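Side-chain contacts in glucose import ATP-binding protein GlcV (Sulfolobus solfataricus, PDB 1OXX), which supplies the ATPase motor of a glucose ABC importer, hydrolysing ATP to drive sugar uptake across the cell membrane: residues L97-N102 with Q147-A152; A104-N109 with L151-V156; K119-V124 with H132-F137. The protein carries 1 engineered substitution. All blocks are in the same frame, centred on the assembly; numbering follows the deposited sequence.

Interaction 1 of 3, residues L97-N102 with Q147-A152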
ATOM      1  N   LEU A  97      10.669  26.567  12.774  1.00  6.13           N
ATOM      2  CA  LEU A  97      11.928  26.003  13.251  1.00  5.41           C
ATOM      3  C   LEU A  97      12.747  25.717  11.991  1.00  4.35           C
ATOM      4  O   LEU A  97      12.196  25.303  10.967  1.00  4.57           O
ATOM      5  CB  LEU A  97      11.712  24.711  14.054  1.00  6.00           C
ATOM      6  CG  LEU A  97      11.138  24.799  15.479  1.00  9.47           C
ATOM      7  CD1 LEU A  97      11.194  23.423  16.134  1.00  9.30           C
ATOM      8  CD2 LEU A  97      11.838  25.856  16.327  1.00 19.61           C
ATOM      9  N   THR A  98      14.055  25.941  12.044  1.00  4.06           N
ATOM     10  CA  THR A  98      14.869  25.614  10.897  1.00  3.85           C
ATOM     11  C   THR A  98      14.922  24.099  10.746  1.00  2.95           C
ATOM     12  O   THR A  98      14.470  23.350  11.621  1.00  4.31           O
ATOM     13  CB  THR A  98      16.301  26.105  11.069  1.00  3.52           C
ATOM     14  OG1 THR A  98      16.865  25.496  12.249  1.00  5.23           O
ATOM     15  CG2 THR A  98      16.363  27.601  11.302  1.00  5.45           C
ATOM     16  N   ALA A  99      15.504  23.624   9.659  1.00  2.14           N
ATOM     17  CA  ALA A  99      15.669  22.190   9.481  1.00  3.37           C
ATOM     18  C   ALA A  99      16.453  21.612  10.670  1.00  3.06           C
ATOM     19  O   ALA A  99      16.088  20.572  11.209  1.00  4.43           O
ATOM     20  CB  ALA A  99      16.351  21.901   8.149  1.00  4.06           C
ATOM     21  N   PHE A 100      17.534  22.268  11.084  1.00  3.18           N
ATOM     22  CA  PHE A 100      18.310  21.803  12.225  1.00  5.01           C
ATOM     23  C   PHE A 100      17.418  21.685  13.450  1.00  4.52           C
ATOM     24  O   PHE A 100      17.446  20.701  14.144  1.00  4.16           O
ATOM     25  CB  PHE A 100      19.454  22.781  12.560  1.00  5.35           C
ATOM     26  CG  PHE A 100      20.289  22.364  13.747  1.00  4.99           C
ATOM     27  CD1 PHE A 100      21.399  21.586  13.581  1.00  5.92           C
ATOM     28  CD2 PHE A 100      19.909  22.689  15.029  1.00  4.85           C
ATOM     29  CE1 PHE A 100      22.155  21.187  14.665  1.00  9.89           C
ATOM     30  CE2 PHE A 100      20.661  22.291  16.109  1.00  4.91           C
ATOM     31  CZ  PHE A 100      21.781  21.535  15.924  1.00  7.69           C
ATOM     32  N   GLU A 101      16.662  22.735  13.738  1.00  4.25           N
ATOM     33  CA  GLU A 101      15.817  22.767  14.906  1.00  5.94           C
ATOM     34  C   GLU A 101      14.743  21.692  14.848  1.00  3.01           C
ATOM     35  O   GLU A 101      14.378  21.083  15.869  1.00  6.96           O
ATOM     36  CB  GLU A 101      15.185  24.160  15.022  1.00  5.39           C
ATOM     37  CG  GLU A 101      16.164  25.253  15.419  1.00  7.49           C
ATOM     38  CD  GLU A 101      15.531  26.632  15.511  1.00 10.18           C
ATOM     39  OE1 GLU A 101      14.851  27.073  14.561  1.00  6.72           O
ATOM     40  OE2 GLU A 101      15.734  27.298  16.561  1.00 19.19           O
ATOM     41  N   ASN A 102      14.228  21.428  13.647  1.00  3.55           N
ATOM     42  CA  ASN A 102      13.229  20.383  13.480  1.00  5.35           C
ATOM     43  C   ASN A 102      13.821  19.010  13.789  1.00  4.14           C
ATOM     44  O   ASN A 102      13.179  18.180  14.428  1.00  5.88           O
ATOM     45  CB  ASN A 102      12.676  20.389  12.055  1.00  3.73           C
ATOM     46  CG  ASN A 102      11.412  21.191  11.934  1.00  7.73           C
ATOM     47  OD1 ASN A 102      10.326  20.723  12.314  1.00 12.15           O
ATOM     48  ND2 ASN A 102      11.524  22.413  11.412  1.00  4.38           N
ATOM     49  N   GLN A 147      11.055  16.098   2.710  1.00  6.77           N
ATOM     50  CA  GLN A 147      10.940  14.671   2.968  1.00  8.16           C
ATOM     51  C   GLN A 147      12.134  14.158   3.750  1.00  5.46           C
ATOM     52  O   GLN A 147      12.003  13.398   4.721  1.00  7.33           O
ATOM     53  CB  GLN A 147      10.830  13.918   1.647  1.00 10.20           C
ATOM     54  CG  GLN A 147      10.431  12.477   1.819  1.00 12.84           C
ATOM     55  CD  GLN A 147       8.928  12.303   1.889  1.00 16.58           C
ATOM     56  OE1 GLN A 147       8.167  13.218   1.529  1.00 19.60           O
ATOM     57  NE2 GLN A 147       8.491  11.131   2.328  1.00 26.15           N
ATOM     58  N   ARG A 148      13.318  14.563   3.326  1.00  7.13           N
ATOM     59  CA  ARG A 148      14.526  14.141   3.990  1.00  7.08           C
ATOM     60  C   ARG A 148      14.650  14.711   5.409  1.00  5.85           C
ATOM     61  O   ARG A 148      15.133  14.008   6.303  1.00  6.64           O
ATOM     62  CB  ARG A 148      15.744  14.436   3.123  1.00  5.67           C
ATOM     63  CG  ARG A 148      15.780  13.577   1.882  1.00  7.77           C
ATOM     64  CD  ARG A 148      16.819  13.991   0.890  1.00 16.16           C
ATOM     65  NE  ARG A 148      16.799  13.081  -0.248  1.00 12.93           N
ATOM     66  CZ  ARG A 148      17.746  12.202  -0.504  1.00 12.93           C
ATOM     67  NH1 ARG A 148      18.808  12.114   0.280  1.00 20.76           N
ATOM     68  NH2 ARG A 148      17.628  11.403  -1.557  1.00 18.39           N
ATOM     69  N   VAL A 149      14.210  15.947   5.641  1.00  6.24           N
ATOM     70  CA  VAL A 149      14.232  16.483   6.995  1.00  6.33           C
ATOM     71  C   VAL A 149      13.269  15.704   7.885  1.00  7.18           C
ATOM     72  O   VAL A 149      13.584  15.396   9.024  1.00  6.53           O
ATOM     73  CB  VAL A 149      13.877  17.970   6.998  1.00  7.36           C
ATOM     74  CG1 VAL A 149      13.725  18.489   8.411  1.00  8.59           C
ATOM     75  CG2 VAL A 149      14.944  18.719   6.251  1.00 10.56           C
ATOM     76  N   ALA A 150      12.098  15.359   7.356  1.00  5.00           N
ATOM     77  CA  ALA A 150      11.123  14.583   8.113  1.00  7.82           C
ATOM     78  C   ALA A 150      11.680  13.196   8.454  1.00  5.13           C
ATOM     79  O   ALA A 150      11.478  12.684   9.567  1.00  5.40           O
ATOM     80  CB  ALA A 150       9.813  14.457   7.337  1.00  7.70           C
ATOM     81  N   LEU A 151      12.379  12.577   7.504  1.00  6.14           N
ATOM     82  CA  LEU A 151      12.995  11.291   7.771  1.00  5.07           C
ATOM     83  C   LEU A 151      14.125  11.435   8.798  1.00  5.55           C
ATOM     84  O   LEU A 151      14.244  10.620   9.694  1.00  4.77           O
ATOM     85  CB  LEU A 151      13.517  10.693   6.481  1.00  7.47           C
ATOM     86  CG  LEU A 151      14.016   9.264   6.500  1.00 11.14           C
ATOM     87  CD1 LEU A 151      12.976   8.316   7.050  1.00  9.69           C
ATOM     88  CD2 LEU A 151      14.432   8.885   5.088  1.00 12.74           C
ATOM     89  N   ALA A 152      14.924  12.490   8.725  1.00  4.92           N
ATOM     90  CA  ALA A 152      15.987  12.714   9.692  1.00  3.65           C
ATOM     91  C   ALA A 152      15.405  12.869  11.086  1.00  4.09           C
ATOM     92  O   ALA A 152      15.960  12.353  12.067  1.00  5.65           O
ATOM     93  CB  ALA A 152      16.760  13.966   9.297  1.00  3.68           C
TER
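Ala99, Asn102 and Val149 form a small, buried apolar contact between two helices of the ABC-ATPase domain, the short helix 99-104 and the longer helix 143-155. Val149 carries it by setting its two methyl branches against Ala99 and, one turn on, Asn102 of the short helix. With chi1 at 173°, CG1 lies anti to the backbone N and CG2 is left beside that N, which aims the branches at different residues. CG2 meets the methyl of Ala99, Val149 CG2 to Ala99 CB being 4.0 Å, while CG1 comes alongside the aliphatic root of Asn102, Val149 CG1 to Asn102 CB being 4.2 Å. Ala99 is small enough to leave the helix backbones close, with Ala99 CA and Val149 CA 6.4 Å apart. Ile130 and Ile103 also touch Val149, widening the apolar patch.

The start of the short helix is held by a capping box. Glu101 N donates to Thr98 OG1 at 3.1 Å, and in return Thr98 N donates to Glu101 OE1 at 2.9 Å, reaching the lone pair of that oxygen that points away from OE2. Asn102 turns its amide back to the same end: its ND2 donates to Thr98 O over 3.1 Å, arriving from above the carbonyl plane, 61° out of it. Thr98 O also takes the backbone N-H of Asn102, so two donors from one residue grip it. Asn102 OD1 accepts from Tyr94 N, which satisfies the other end of the buried amide and ties the helix start to the preceding loop. Helix 143-155 begins within the LSGxQ-type signature sequence, and its packing against a short capped helix belongs to the helical subdomain of ABC ATPases.

Interaction 2 of 3, residues A104-N109 with L151-V156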
ATOM      1  N   ALA A 104      16.526  18.400  15.622  1.00  5.25           N
ATOM      2  CA  ALA A 104      16.988  18.358  17.003  1.00  5.02           C
ATOM      3  C   ALA A 104      15.858  18.207  18.005  1.00  6.11           C
ATOM      4  O   ALA A 104      16.072  17.765  19.140  1.00  8.69           O
ATOM      5  CB  ALA A 104      17.741  19.607  17.319  1.00  7.07           C
ATOM      6  N   PHE A 105      14.656  18.596  17.615  1.00  7.54           N
ATOM      7  CA  PHE A 105      13.534  18.626  18.541  1.00  8.80           C
ATOM      8  C   PHE A 105      13.351  17.353  19.378  1.00  6.14           C
ATOM      9  O   PHE A 105      13.175  17.448  20.588  1.00  9.71           O
ATOM     10  CB  PHE A 105      12.243  18.968  17.789  1.00 11.43           C
ATOM     11  CG  PHE A 105      11.095  19.302  18.699  1.00 19.16           C
ATOM     12  CD1 PHE A 105      11.059  20.511  19.369  1.00 21.38           C
ATOM     13  CD2 PHE A 105      10.078  18.400  18.897  1.00 21.61           C
ATOM     14  CE1 PHE A 105      10.008  20.817  20.214  1.00 31.86           C
ATOM     15  CE2 PHE A 105       9.023  18.701  19.740  1.00 23.96           C
ATOM     16  CZ  PHE A 105       8.993  19.913  20.396  1.00 26.81           C
ATOM     17  N   PRO A 106      13.386  16.173  18.768  1.00  6.07           N
ATOM     18  CA  PRO A 106      13.179  14.948  19.550  1.00  8.16           C
ATOM     19  C   PRO A 106      14.256  14.707  20.595  1.00  7.43           C
ATOM     20  O   PRO A 106      14.048  13.887  21.488  1.00 10.61           O
ATOM     21  CB  PRO A 106      13.211  13.846  18.488  1.00 10.30           C
ATOM     22  CG  PRO A 106      12.844  14.548  17.200  1.00  9.11           C
ATOM     23  CD  PRO A 106      13.525  15.893  17.329  1.00  6.82           C
ATOM     24  N   LEU A 107      15.385  15.396  20.494  1.00  8.43           N
ATOM     25  CA  LEU A 107      16.497  15.184  21.419  1.00  6.50           C
ATOM     26  C   LEU A 107      16.458  16.088  22.645  1.00 13.37           C
ATOM     27  O   LEU A 107      17.313  15.972  23.520  1.00 12.60           O
ATOM     28  CB  LEU A 107      17.817  15.423  20.703  1.00  8.28           C
ATOM     29  CG  LEU A 107      18.108  14.571  19.460  1.00  6.19           C
ATOM     30  CD1 LEU A 107      19.483  14.869  18.898  1.00  8.19           C
ATOM     31  CD2 LEU A 107      17.989  13.112  19.812  1.00  7.35           C
ATOM     32  N   THR A 108      15.466  16.962  22.701  1.00 11.03           N
ATOM     33  CA  THR A 108      15.364  17.983  23.745  1.00 17.14           C
ATOM     34  C   THR A 108      15.537  17.449  25.158  1.00 18.20           C
ATOM     35  O   THR A 108      16.258  18.041  25.967  1.00 17.11           O
ATOM     36  CB  THR A 108      14.013  18.686  23.634  1.00 19.43           C
ATOM     37  OG1 THR A 108      13.906  19.327  22.361  1.00 19.91           O
ATOM     38  CG2 THR A 108      13.916  19.830  24.637  1.00 22.33           C
ATOM     39  N   ASN A 109      14.876  16.341  25.454  1.00 14.61           N
ATOM     40  CA  ASN A 109      14.928  15.776  26.797  1.00 23.65           C
ATOM     41  C   ASN A 109      15.578  14.394  26.854  1.00 18.60           C
ATOM     42  O   ASN A 109      15.182  13.533  27.646  1.00 17.46           O
ATOM     43  CB  ASN A 109      13.525  15.734  27.387  1.00 23.21           C
ATOM     44  CG  ASN A 109      12.876  17.111  27.447  1.00 29.53           C
ATOM     45  OD1 ASN A 109      13.402  18.043  28.074  1.00 26.16           O
ATOM     46  ND2 ASN A 109      11.727  17.246  26.796  1.00 25.01           N
ATOM     47  N   LEU A 151      12.379  12.577   7.504  1.00  6.14           N
ATOM     48  CA  LEU A 151      12.995  11.291   7.771  1.00  5.07           C
ATOM     49  C   LEU A 151      14.125  11.435   8.798  1.00  5.55           C
ATOM     50  O   LEU A 151      14.244  10.620   9.694  1.00  4.77           O
ATOM     51  CB  LEU A 151      13.517  10.693   6.481  1.00  7.47           C
ATOM     52  CG  LEU A 151      14.016   9.264   6.500  1.00 11.14           C
ATOM     53  CD1 LEU A 151      12.976   8.316   7.050  1.00  9.69           C
ATOM     54  CD2 LEU A 151      14.432   8.885   5.088  1.00 12.74           C
ATOM     55  N   ALA A 152      14.924  12.490   8.725  1.00  4.92           N
ATOM     56  CA  ALA A 152      15.987  12.714   9.692  1.00  3.65           C
ATOM     57  C   ALA A 152      15.405  12.869  11.086  1.00  4.09           C
ATOM     58  O   ALA A 152      15.960  12.353  12.067  1.00  5.65           O
ATOM     59  CB  ALA A 152      16.760  13.966   9.297  1.00  3.68           C
ATOM     60  N   ARG A 153      14.329  13.633  11.196  1.00  4.65           N
ATOM     61  CA  ARG A 153      13.645  13.788  12.484  1.00  7.43           C
ATOM     62  C   ARG A 153      13.228  12.427  13.056  1.00  6.40           C
ATOM     63  O   ARG A 153      13.375  12.164  14.251  1.00  7.68           O
ATOM     64  CB  ARG A 153      12.431  14.701  12.324  1.00  6.61           C
ATOM     65  CG  ARG A 153      11.697  14.932  13.595  1.00  8.77           C
ATOM     66  CD  ARG A 153      10.508  15.849  13.456  1.00 13.04           C
ATOM     67  NE  ARG A 153       9.552  15.363  12.484  1.00 10.71           N
ATOM     68  CZ  ARG A 153       8.489  16.041  12.088  1.00 10.15           C
ATOM     69  NH1 ARG A 153       8.267  17.262  12.565  1.00  8.31           N
ATOM     70  NH2 ARG A 153       7.674  15.525  11.183  1.00  9.92           N
ATOM     71  N   ALA A 154      12.698  11.562  12.199  1.00  3.39           N
ATOM     72  CA  ALA A 154      12.280  10.219  12.613  1.00  4.64           C
ATOM     73  C   ALA A 154      13.425   9.321  13.043  1.00  8.12           C
ATOM     74  O   ALA A 154      13.208   8.406  13.840  1.00  8.47           O
ATOM     75  CB  ALA A 154      11.538   9.558  11.501  1.00  7.65           C
ATOM     76  N   LEU A 155      14.629   9.567  12.528  1.00  4.78           N
ATOM     77  CA  LEU A 155      15.789   8.691  12.739  1.00  4.55           C
ATOM     78  C   LEU A 155      16.778   9.185  13.786  1.00  4.27           C
ATOM     79  O   LEU A 155      17.720   8.492  14.162  1.00  6.21           O
ATOM     80  CB  LEU A 155      16.534   8.536  11.417  1.00  6.65           C
ATOM     81  CG  LEU A 155      15.737   7.872  10.306  1.00  6.80           C
ATOM     82  CD1 LEU A 155      16.554   7.896   9.028  1.00 10.86           C
ATOM     83  CD2 LEU A 155      15.370   6.467  10.676  1.00  9.81           C
ATOM     84  N   VAL A 156      16.553  10.396  14.259  1.00  5.68           N
ATOM     85  CA  VAL A 156      17.547  11.055  15.104  1.00  4.39           C
ATOM     86  C   VAL A 156      17.837  10.369  16.442  1.00  6.02           C
ATOM     87  O   VAL A 156      18.937  10.490  16.966  1.00  7.61           O
ATOM     88  CB  VAL A 156      17.206  12.564  15.290  1.00  5.83           C
ATOM     89  CG1 VAL A 156      16.141  12.773  16.320  1.00  5.00           C
ATOM     90  CG2 VAL A 156      18.457  13.316  15.633  1.00  7.81           C
TER
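Pro106 and Leu107 close over Val156 at the far end of helix 143-155, within the helical subdomain of the ABC-ATPase fold. The proline ring lies at about a right angle both to Val156 and to the chain of Arg153, bridging them with neighbouring ring carbons. Pro106 CB rests 3.8 Å from Val156 CG1, and Pro106 CG sits 3.8 Å from Arg153 CG. Leu107 instead meets Val156 obliquely, fork against fork: Leu107 CD1 approaches Val156 CG2 at 3.8 Å, and Leu107 CD2 lies 4.0 Å from Val156 CG1. The valine's torsion makes this double reach possible: at chi1 80° CG1 sits between the backbone N and the carbonyl carbon, against the proline as well as Leu107 CD2, while CG2 is anti to the N and meets the leucine. Met112, Lys157 and Arg120 also touch Leu107. Replacing Leu107 with an alanine would probably open a gap beside Val156, leaving CG2 without its partner in this segment and CG1 with the proline alone.

Arg153 meets the proline with its CG and its backbone carbonyl oxygen, not with its charged end. Its chain runs extended as far as CD and bends at chi3, 58°, carrying the guanidinium to the backbone carbonyls of Trp91 and Ala92, with a cation-pi contact to Trp91. These carbonyls come just after Gln89 in the chain, an inferred ATP-binding residue whose side chain is about 10 Å from that of Arg153. Beyond the contact, Phe105 O receives two donors from Thr108: its backbone N-H, and its hydroxyl, with Thr108 OG1 2.7 Å from Phe105 O and 20° out of the carbonyl plane.

Interaction 3 of 3, residues K119-V124 with H132-F137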
ATOM      1  N   LYS A 119      26.196  17.233  17.055  1.00  7.10           N
ATOM      2  CA  LYS A 119      26.904  16.181  16.353  1.00  8.74           C
ATOM      3  C   LYS A 119      25.934  15.153  15.780  1.00  7.50           C
ATOM      4  O   LYS A 119      26.073  14.705  14.636  1.00  8.99           O
ATOM      5  CB  LYS A 119      27.956  15.552  17.275  1.00 10.63           C
ATOM      6  CG  LYS A 119      29.122  16.495  17.539  1.00 19.74           C
ATOM      7  CD  LYS A 119      30.168  15.894  18.465  1.00 27.44           C
ATOM      8  CE  LYS A 119      31.242  16.918  18.832  1.00 23.44           C
ATOM      9  NZ  LYS A 119      32.255  16.322  19.744  1.00 27.84           N
ATOM     10  N   ARG A 120      24.907  14.814  16.543  1.00  5.27           N
ATOM     11  CA  ARG A 120      23.951  13.817  16.084  1.00  4.61           C
ATOM     12  C   ARG A 120      23.112  14.333  14.920  1.00  5.41           C
ATOM     13  O   ARG A 120      22.914  13.646  13.911  1.00  7.01           O
ATOM     14  CB  ARG A 120      23.038  13.368  17.224  1.00  7.54           C
ATOM     15  CG  ARG A 120      21.995  12.349  16.811  1.00  8.21           C
ATOM     16  CD  ARG A 120      22.584  11.085  16.214  1.00  8.14           C
ATOM     17  NE  ARG A 120      21.535  10.160  15.818  1.00  8.53           N
ATOM     18  CZ  ARG A 120      21.685   9.152  14.962  1.00 11.26           C
ATOM     19  NH1 ARG A 120      22.863   8.910  14.402  1.00 13.50           N
ATOM     20  NH2 ARG A 120      20.640   8.383  14.667  1.00 12.71           N
ATOM     21  N   VAL A 121      22.605  15.549  15.059  1.00  6.14           N
ATOM     22  CA  VAL A 121      21.822  16.137  13.995  1.00  5.01           C
ATOM     23  C   VAL A 121      22.657  16.261  12.719  1.00  6.37           C
ATOM     24  O   VAL A 121      22.196  15.922  11.634  1.00  6.28           O
ATOM     25  CB  VAL A 121      21.297  17.520  14.407  1.00  4.76           C
ATOM     26  CG1 VAL A 121      20.663  18.251  13.202  1.00  5.55           C
ATOM     27  CG2 VAL A 121      20.306  17.361  15.561  1.00  6.45           C
ATOM     28  N   GLU A 122      23.889  16.743  12.845  1.00  6.49           N
ATOM     29  CA  GLU A 122      24.746  16.887  11.666  1.00  6.08           C
ATOM     30  C   GLU A 122      25.060  15.555  11.009  1.00  8.28           C
ATOM     31  O   GLU A 122      25.121  15.474   9.780  1.00  8.21           O
ATOM     32  CB  GLU A 122      26.016  17.658  11.984  1.00  7.05           C
ATOM     33  CG  GLU A 122      25.738  19.137  12.168  1.00  9.59           C
ATOM     34  CD  GLU A 122      26.994  19.980  12.178  1.00 15.63           C
ATOM     35  OE1 GLU A 122      27.056  20.919  12.988  1.00 17.74           O
ATOM     36  OE2 GLU A 122      27.906  19.709  11.348  1.00 17.21           O
ATOM     37  N   GLU A 123      25.255  14.520  11.826  1.00  5.47           N
ATOM     38  CA  GLU A 123      25.589  13.196  11.318  1.00  6.89           C
ATOM     39  C   GLU A 123      24.433  12.656  10.477  1.00  6.18           C
ATOM     40  O   GLU A 123      24.616  12.169   9.338  1.00  7.96           O
ATOM     41  CB  GLU A 123      25.905  12.273  12.503  1.00 10.55           C
ATOM     42  CG  GLU A 123      25.997  10.791  12.221  1.00 20.88           C
ATOM     43  CD  GLU A 123      26.263   9.998  13.493  1.00 25.29           C
ATOM     44  OE1 GLU A 123      25.523  10.181  14.491  1.00 19.83           O
ATOM     45  OE2 GLU A 123      27.223   9.202  13.505  1.00 43.06           O
ATOM     46  N   VAL A 124      23.226  12.743  11.015  1.00  6.00           N
ATOM     47  CA  VAL A 124      22.068  12.254  10.306  1.00  6.69           C
ATOM     48  C   VAL A 124      21.813  13.106   9.059  1.00  7.53           C
ATOM     49  O   VAL A 124      21.468  12.604   8.006  1.00  7.49           O
ATOM     50  CB  VAL A 124      20.839  12.238  11.233  1.00  8.65           C
ATOM     51  CG1 VAL A 124      19.616  11.802  10.497  1.00 10.31           C
ATOM     52  CG2 VAL A 124      21.121  11.331  12.424  1.00 12.69           C
ATOM     53  N   HIS A 132      23.604  20.676   4.094  1.00  4.62           N
ATOM     54  CA  HIS A 132      23.827  21.999   3.526  1.00  5.30           C
ATOM     55  C   HIS A 132      22.619  22.924   3.569  1.00  9.20           C
ATOM     56  O   HIS A 132      22.728  24.100   3.218  1.00  9.74           O
ATOM     57  CB  HIS A 132      24.321  21.891   2.084  1.00  6.79           C
ATOM     58  CG  HIS A 132      23.406  21.123   1.180  1.00  4.94           C
ATOM     59  ND1 HIS A 132      23.173  19.772   1.329  1.00  4.58           N
ATOM     60  CD2 HIS A 132      22.684  21.507   0.097  1.00  4.98           C
ATOM     61  CE1 HIS A 132      22.344  19.360   0.383  1.00  9.91           C
ATOM     62  NE2 HIS A 132      22.029  20.399  -0.374  1.00  6.94           N
ATOM     63  N   VAL A 133      21.467  22.410   4.000  1.00  6.01           N
ATOM     64  CA  VAL A 133      20.287  23.265   4.131  1.00  6.59           C
ATOM     65  C   VAL A 133      19.746  23.299   5.576  1.00  2.95           C
ATOM     66  O   VAL A 133      18.588  23.634   5.815  1.00  5.24           O
ATOM     67  CB  VAL A 133      19.177  22.846   3.146  1.00  4.85           C
ATOM     68  CG1 VAL A 133      19.624  23.091   1.695  1.00  7.47           C
ATOM     69  CG2 VAL A 133      18.800  21.401   3.305  1.00  6.24           C
ATOM     70  N   LEU A 134      20.576  22.937   6.544  1.00  4.12           N
ATOM     71  CA  LEU A 134      20.137  22.920   7.941  1.00  3.17           C
ATOM     72  C   LEU A 134      19.638  24.256   8.456  1.00  4.64           C
ATOM     73  O   LEU A 134      18.812  24.272   9.369  1.00  5.22           O
ATOM     74  CB  LEU A 134      21.242  22.376   8.858  1.00  5.37           C
ATOM     75  CG  LEU A 134      21.462  20.866   8.805  1.00  7.28           C
ATOM     76  CD1 LEU A 134      22.760  20.433   9.484  1.00  7.02           C
ATOM     77  CD2 LEU A 134      20.283  20.134   9.418  1.00  9.17           C
ATOM     78  N   ASN A 135      20.127  25.374   7.918  1.00  4.34           N
ATOM     79  CA  ASN A 135      19.668  26.673   8.384  1.00  5.40           C
ATOM     80  C   ASN A 135      18.382  27.163   7.742  1.00  6.22           C
ATOM     81  O   ASN A 135      17.832  28.176   8.157  1.00  6.58           O
ATOM     82  CB  ASN A 135      20.770  27.711   8.188  1.00  9.33           C
ATOM     83  CG  ASN A 135      21.863  27.578   9.210  1.00 18.64           C
ATOM     84  OD1 ASN A 135      22.892  28.249   9.125  1.00 57.11           O
ATOM     85  ND2 ASN A 135      21.646  26.721  10.198  1.00 26.10           N
ATOM     86  N   HIS A 136      17.869  26.437   6.760  1.00  2.69           N
ATOM     87  CA  HIS A 136      16.645  26.845   6.080  1.00  4.13           C
ATOM     88  C   HIS A 136      15.386  26.509   6.877  1.00  4.76           C
ATOM     89  O   HIS A 136      15.322  25.488   7.562  1.00  4.42           O
ATOM     90  CB  HIS A 136      16.502  26.126   4.740  1.00  5.50           C
ATOM     91  CG  HIS A 136      17.491  26.544   3.698  1.00  9.25           C
ATOM     92  ND1 HIS A 136      17.204  26.525   2.350  1.00 16.18           N
ATOM     93  CD2 HIS A 136      18.776  26.955   3.803  1.00 11.53           C
ATOM     94  CE1 HIS A 136      18.263  26.938   1.672  1.00 10.15           C
ATOM     95  NE2 HIS A 136      19.230  27.200   2.530  1.00 17.42           N
ATOM     96  N   PHE A 137      14.377  27.364   6.762  1.00  3.91           N
ATOM     97  CA  PHE A 137      13.055  27.018   7.271  1.00  3.47           C
ATOM     98  C   PHE A 137      12.440  26.070   6.246  1.00  4.02           C
ATOM     99  O   PHE A 137      12.812  26.074   5.063  1.00  5.03           O
ATOM    100  CB  PHE A 137      12.152  28.246   7.411  1.00  2.66           C
ATOM    101  CG  PHE A 137      12.529  29.150   8.545  1.00  3.11           C
ATOM    102  CD1 PHE A 137      13.006  30.413   8.310  1.00  6.51           C
ATOM    103  CD2 PHE A 137      12.434  28.720   9.854  1.00  5.02           C
ATOM    104  CE1 PHE A 137      13.356  31.246   9.357  1.00  8.42           C
ATOM    105  CE2 PHE A 137      12.790  29.538  10.902  1.00  6.55           C
ATOM    106  CZ  PHE A 137      13.243  30.809  10.654  1.00  6.48           C
TER
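Leu134 reaches out of the loop after helix 114-127 and sets its forked end against Val121 and Glu122 of that same helix. Along the helix, Arg120 comes first, on a side turned from the loop, where its NE donates to Val156 O.

Val121 follows, with its CG1 anti to the backbone N at chi1 171° and 4.2 Å from Leu134 CD2. Phe100, Ile103 and Ala104 touch this valine too, so Leu134 joins an apolar layer shared with helix 99-104 in the helical subdomain of the ABC ATPase.

Glu122 offers Leu134 only its methylene: Glu122 CG lies 4.2 Å from Leu134 CD1, the second branch of the fork. Its carboxylate goes to other partners, OE1 in a salt bridge with Arg118 and OE2 accepting from His131 NE2. Glu123 turns back to Arg120, whose NH1 donates to Glu123 OE1 at 2.9 Å in a salt bridge that is lopsided in its geometry: the carboxylate oxygen lies in the guanidinium plane, but the nitrogen comes from well above the carboxylate plane, 60° out of it. Val124 CG2 then covers one face of the Arg120 guanidinium, 3.4 Å above its centre, so a salt bridge, an apolar lid and the carbonyl of Val156 together restrain the group's rotation.

Leu134 itself is presented by a type I beta turn, Val133 to His136, closed by His136 N donating to Val133 O at 3.0 Å. The ring of His136 folds back across this turn, with Val133 CB 4.1 Å above its plane and over its centre.

All three contacts lie in the helical subdomain of the ABC-ATPase domain, on one side of the chain's centre. Centres of interactions 1 and 2 are about 8 Å apart, as are those of 1 and 3; 2 and 3 are about 11 Å apart. Interactions 1 and 2 follow one another along helix 143-155 and share Leu151 and Ala152. Both segments of interaction 3 fall, in sequence, between the halves of the other two. Probable backbone hydrogen bonds from Ala99 N to His136 O and from Phe100 N to Leu134 O join interactions 1 and 3. Helices 99-104, 114-127 and 143-155 pack together here as part of the subdomain that carries the ABC signature motif.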